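Local coordinates for protein RNA polymerase ECF-subfamily sigma factor (PDB 6DXO) that directs RNA polymerase to specific promoters as an ECF sigma factor, probably in aerial mycelium formation, and is seen here bound to its anti-sigma factor RsbN, at residues Q102-E105 with C106-R110; G114-V117 with A118-A121; V139-L142 with A143-L146. All coordinates share one frame; numbering follows the deposited sequence.

How the interactions relate
All three contacts lie in the sigma-70 region 4 part of the chain. They come in series along the chain. Interaction 1 is within helix 101-112, interaction 2 caps the start of helix 117-124, and interaction 3 is at the end of helix 128-144. Centres of interactions 1 and 2 are about 10 Å apart, and a probable hydrogen bond from R110 NH1 to L115 O joins them. The centre of interaction 3 is about 13 Å from that of interaction 1, touching it through Q103 and T141. Interactions 2 and 3 do not touch; their nearest atoms are about 11 Å apart. Helix 101-112 thus links the other two sites within a region that in sigma factors reads the -35 promoter element.

Interaction 1. Residues Q102-E105 with C106-R110; sequences QQQE and CVTLR
T108 turns its hydroxyl back on Q104, one helical turn earlier. With chi1 at -59°, OG1 stands beside the backbone N and opposite the carbonyl carbon. From there it donates to Q104 O at 2.8 Å, coming from above the carbonyl plane, 42° out of it. T108 N gives the same oxygen a second bond at 3.0 Å. A water donates to both Q104 OE1 and T108 OG1, bridging the side chains. A valine in place of T108 would probably leave Q104 O with the backbone bond alone and break the water bridge. V107 CG2 comes within 3.1 Å of the same Q104 O. E105 and L109 lie side by side, pointing the same way. The E105 chain is extended, and its CG meets L109 CD1 at 3.6 Å. L109 N also bonds E105 O at 2.9 Å. A threonine hydroxyl bonded to the i-4 carbonyl is common inside helices, here helix 101-112 of sigma-70 region 4. E105 and L109 face M124 of helix 117-124; with T108 they also pack on E61 of the partner chain, probably the anti-sigma factor. V107 and Q103 lie against A138 of helix 128-144, and V107 reaches V96 of helix 89-98.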
# COMPACT_ATOMS: atom_id res chain seq x y z
N GLN A 102 5.42 -8.25 -17.20
CA GLN A 102 5.65 -7.30 -18.29
C GLN A 102 4.38 -6.59 -18.75
O GLN A 102 4.35 -5.36 -18.88
CB GLN A 102 6.33 -8.00 -19.47
CG GLN A 102 7.75 -8.46 -19.18
CD GLN A 102 8.70 -7.30 -18.94
OE1 GLN A 102 9.21 -6.70 -19.89
NE2 GLN A 102 8.94 -6.98 -17.68
N GLN A 103 3.32 -7.36 -19.01
CA GLN A 103 2.07 -6.77 -19.48
C GLN A 103 1.41 -5.91 -18.40
O GLN A 103 0.83 -4.86 -18.70
CB GLN A 103 1.10 -7.86 -19.94
CG GLN A 103 1.58 -8.62 -21.18
CD GLN A 103 0.60 -9.69 -21.64
OE1 GLN A 103 -0.45 -9.88 -21.05
NE2 GLN A 103 0.95 -10.38 -22.72
N GLN A 104 1.52 -6.33 -17.15
CA GLN A 104 0.93 -5.54 -16.07
C GLN A 104 1.60 -4.17 -15.95
O GLN A 104 0.95 -3.13 -15.92
CB GLN A 104 0.99 -6.28 -14.73
CG GLN A 104 0.09 -5.60 -13.68
CD GLN A 104 -0.02 -6.36 -12.38
OE1 GLN A 104 -0.22 -5.76 -11.32
NE2 GLN A 104 0.09 -7.69 -12.44
N GLU A 105 2.93 -4.18 -15.89
CA GLU A 105 3.69 -2.94 -15.82
C GLU A 105 3.44 -2.04 -17.03
O GLU A 105 3.36 -0.82 -16.88
CB GLU A 105 5.19 -3.25 -15.73
CG GLU A 105 6.05 -2.00 -15.66
CD GLU A 105 7.48 -2.31 -15.31
OE1 GLU A 105 7.86 -3.50 -15.37
OE2 GLU A 105 8.23 -1.36 -14.97
N CYS A 106 3.32 -2.63 -18.22
CA CYS A 106 3.08 -1.83 -19.42
C CYS A 106 1.75 -1.08 -19.32
O CYS A 106 1.70 0.14 -19.51
CB CYS A 106 3.12 -2.70 -20.68
SG CYS A 106 3.14 -1.75 -22.23
N VAL A 107 0.67 -1.79 -19.02
CA VAL A 107 -0.64 -1.13 -18.91
C VAL A 107 -0.68 -0.11 -17.77
O VAL A 107 -1.33 0.92 -17.88
CB VAL A 107 -1.82 -2.13 -18.76
CG1 VAL A 107 -1.93 -3.04 -19.98
CG2 VAL A 107 -1.70 -2.94 -17.48
N THR A 108 0.01 -0.40 -16.68
CA THR A 108 0.02 0.52 -15.53
C THR A 108 0.73 1.82 -15.89
O THR A 108 0.19 2.91 -15.71
CB THR A 108 0.70 -0.13 -14.33
OG1 THR A 108 -0.01 -1.34 -14.00
CG2 THR A 108 0.68 0.81 -13.12
N LEU A 109 1.93 1.71 -16.44
CA LEU A 109 2.66 2.90 -16.87
C LEU A 109 1.92 3.68 -17.96
O LEU A 109 1.81 4.90 -17.88
CB LEU A 109 4.05 2.52 -17.34
CG LEU A 109 5.07 1.99 -16.33
CD1 LEU A 109 6.20 1.32 -17.09
CD2 LEU A 109 5.59 3.09 -15.45
N ARG A 110 1.44 2.98 -18.99
CA ARG A 110 0.80 3.67 -20.14
C ARG A 110 -0.54 4.31 -19.80
O ARG A 110 -0.82 5.45 -20.20
CB ARG A 110 0.60 2.70 -21.31
CG ARG A 110 1.88 2.28 -22.01
CD ARG A 110 2.35 3.34 -23.01
NE ARG A 110 1.46 3.42 -24.16
CZ ARG A 110 0.76 4.49 -24.50
NH1 ARG A 110 0.84 5.61 -23.79
NH2 ARG A 110 -0.03 4.45 -25.56
O HOH W 1 1.28 -3.05 -11.78

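Interaction 2. Residues G114-V117 with A118-A121; sequences GLSV and AETA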
# COMPACT_ATOMS: atom_id res chain seq x y z
N GLY A 114 -0.33 7.34 -17.35
CA GLY A 114 -0.37 8.22 -18.50
C GLY A 114 0.97 8.46 -19.19
O GLY A 114 1.13 9.48 -19.87
N LEU A 115 1.93 7.56 -19.02
CA LEU A 115 3.21 7.70 -19.73
C LEU A 115 3.05 7.39 -21.22
O LEU A 115 2.29 6.49 -21.59
CB LEU A 115 4.31 6.82 -19.13
CG LEU A 115 5.14 7.47 -18.02
CD1 LEU A 115 4.23 7.85 -16.85
CD2 LEU A 115 6.25 6.54 -17.58
N SER A 116 3.77 8.12 -22.06
CA SER A 116 3.77 7.86 -23.50
C SER A 116 4.45 6.53 -23.79
O SER A 116 5.11 5.96 -22.93
CB SER A 116 4.48 8.99 -24.26
OG SER A 116 5.88 9.01 -23.99
N VAL A 117 4.31 6.04 -25.02
CA VAL A 117 5.09 4.88 -25.46
C VAL A 117 6.59 5.09 -25.24
O VAL A 117 7.27 4.21 -24.74
CB VAL A 117 4.85 4.55 -26.96
CG1 VAL A 117 5.84 3.49 -27.42
CG2 VAL A 117 3.43 4.07 -27.18
N ALA A 118 7.09 6.27 -25.60
CA ALA A 118 8.52 6.56 -25.43
C ALA A 118 8.95 6.58 -23.96
O ALA A 118 9.97 5.99 -23.59
CB ALA A 118 8.88 7.88 -26.11
N GLU A 119 8.17 7.26 -23.11
CA GLU A 119 8.45 7.29 -21.68
C GLU A 119 8.40 5.88 -21.11
O GLU A 119 9.31 5.48 -20.38
CB GLU A 119 7.47 8.22 -20.94
CG GLU A 119 7.71 9.72 -21.20
CD GLU A 119 6.44 10.55 -21.10
OE1 GLU A 119 5.36 10.03 -20.81
OE2 GLU A 119 6.56 11.85 -21.35
N THR A 120 7.36 5.11 -21.46
CA THR A 120 7.25 3.72 -21.01
C THR A 120 8.45 2.87 -21.46
O THR A 120 9.00 2.07 -20.69
CB THR A 120 5.92 3.10 -21.50
OG1 THR A 120 4.82 3.82 -20.92
CG2 THR A 120 5.82 1.62 -21.10
N ALA A 121 8.86 3.05 -22.70
CA ALA A 121 10.03 2.33 -23.19
C ALA A 121 11.26 2.61 -22.32
O ALA A 121 11.98 1.69 -21.93
CB ALA A 121 10.30 2.68 -24.65
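S116 and E119 form a capping box at the start of helix 117-124, with S116 as the N-cap. The hydrogen bonds are reciprocal. S116 OG accepts from E119 N at 3.0 Å, and the bond is nearly straight at 171°. S116 chi1 is 68°, which sets OG between its own backbone N and carbonyl carbon, facing the first turn. In return, S116 N donates to E119 OE1 at 2.8 Å. This N-H meets the carboxylate from above its plane, 41° out of it. Together the two bonds tie the loop to the helix start and occupy two N-H groups. S116 O takes two further donors, T120 N at 2.8 Å and T120 OG1 at 3.0 Å. The hydroxyl comes from above the carbonyl plane, whereas the N-H is only moderately tilted from it. A121 N bonds V117 O and carries the helical pattern onward.

The van der Waals contacts gather round L115. Its side chain crosses that of E119 at about a right angle, and its CG lies 3.8 Å from E119 CB. L115 CB also approaches T120 OG1 at 3.5 Å. Just before it, G114, with positive phi, is the first residue to leave helical geometry after helix 101-112.

In the fold, L115 and T120 pack on L109 of helix 101-112. V117 lies against R110 of that helix, and V117 and A121 both meet I131 of helix 128-144.

Interaction 3. Residues V139-L142 with A143-L146; sequences VRTL and ARLL
V139 and A143 open the last turns of helix 128-144, the second helix of the helix-turn-helix formed with helix 117-124 in sigma-70 region 4. A143 N bonds V139 O at 3.0 Å. R144 N is shared weakly between R140 O and T141 O, just before the helix ends. L145 N also bonds T141 O, with a straighter angle of 164°. L145 is the first residue to leave helical phi/psi.

The side chain of R144 folds back along the preceding turn. Its chi1 of 74° sets CG between the backbone N and the carbonyl carbon, and the chain bends again at chi3. The guanidinium therefore lies with R140 O over the centre of one face. R140 runs beside it in the same direction, and the two guanidinium planes are 59° apart. The pair brings like charges near each other, with R140 NE 4.4 Å from R144 NH2.

L145 CG touches T141 O at 3.2 Å, and its CD1 meets L142 CD2 loosely. L142 and L145 both pack on A95 of helix 89-98. T141 OG1 bonds R137 O one turn earlier. The same T141 OG1 lies at the edge of the R144 guanidinium, near its plane, 2.8 Å from R144 NH1.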
# COMPACT_ATOMS: atom_id res chain seq x y z
N VAL A 139 -3.54 -5.54 -23.58
CA VAL A 139 -4.95 -5.19 -23.64
C VAL A 139 -5.78 -6.33 -24.24
O VAL A 139 -6.94 -6.51 -23.88
CB VAL A 139 -5.18 -3.89 -24.44
CG1 VAL A 139 -6.66 -3.53 -24.43
CG2 VAL A 139 -4.36 -2.74 -23.85
N ARG A 140 -5.17 -7.10 -25.14
CA ARG A 140 -5.86 -8.25 -25.72
C ARG A 140 -6.12 -9.31 -24.65
O ARG A 140 -7.18 -9.95 -24.64
CB ARG A 140 -5.07 -8.84 -26.91
CG ARG A 140 -4.39 -10.16 -26.61
CD ARG A 140 -4.38 -11.08 -27.83
NE ARG A 140 -3.45 -10.63 -28.86
CZ ARG A 140 -2.19 -11.04 -28.96
NH1 ARG A 140 -1.70 -11.92 -28.09
NH2 ARG A 140 -1.41 -10.58 -29.93
N THR A 141 -5.17 -9.47 -23.74
CA THR A 141 -5.33 -10.41 -22.63
C THR A 141 -6.41 -9.97 -21.64
O THR A 141 -7.14 -10.80 -21.11
CB THR A 141 -4.02 -10.61 -21.88
OG1 THR A 141 -3.06 -11.22 -22.75
CG2 THR A 141 -4.23 -11.51 -20.66
N LEU A 142 -6.50 -8.66 -21.39
CA LEU A 142 -7.59 -8.15 -20.57
C LEU A 142 -8.92 -8.44 -21.24
O LEU A 142 -9.92 -8.70 -20.57
CB LEU A 142 -7.45 -6.64 -20.36
CG LEU A 142 -6.39 -6.11 -19.40
CD1 LEU A 142 -6.41 -4.59 -19.42
CD2 LEU A 142 -6.61 -6.63 -18.00
N ALA A 143 -8.92 -8.40 -22.57
CA ALA A 143 -10.14 -8.61 -23.33
C ALA A 143 -10.65 -10.04 -23.22
O ALA A 143 -11.85 -10.28 -23.28
CB ALA A 143 -9.92 -8.24 -24.79
N ARG A 144 -9.73 -11.00 -23.05
CA ARG A 144 -10.13 -12.40 -22.94
C ARG A 144 -10.60 -12.77 -21.54
O ARG A 144 -11.74 -13.22 -21.36
CB ARG A 144 -9.02 -13.34 -23.42
CG ARG A 144 -7.85 -13.50 -22.46
CD ARG A 144 -6.90 -14.56 -22.97
NE ARG A 144 -6.58 -14.35 -24.38
CZ ARG A 144 -5.51 -13.70 -24.81
NH1 ARG A 144 -4.63 -13.21 -23.95
NH2 ARG A 144 -5.31 -13.55 -26.11
N LEU A 145 -9.75 -12.58 -20.54
CA LEU A 145 -10.10 -12.93 -19.17
C LEU A 145 -11.10 -11.95 -18.56
O LEU A 145 -11.34 -11.96 -17.35
CB LEU A 145 -8.86 -13.09 -18.28
CG LEU A 145 -7.80 -11.99 -18.23
CD1 LEU A 145 -8.37 -10.72 -17.62
CD2 LEU A 145 -6.60 -12.47 -17.42
N LEU A 146 -11.67 -11.10 -19.41
CA LEU A 146 -12.69 -10.15 -18.99
C LEU A 146 -13.79 -10.07 -20.04
O LEU A 146 -14.98 -9.99 -19.71
CB LEU A 146 -12.08 -8.77 -18.77
CG LEU A 146 -13.00 -7.64 -18.31
CD1 LEU A 146 -13.61 -7.97 -16.96
CD2 LEU A 146 -12.24 -6.32 -18.25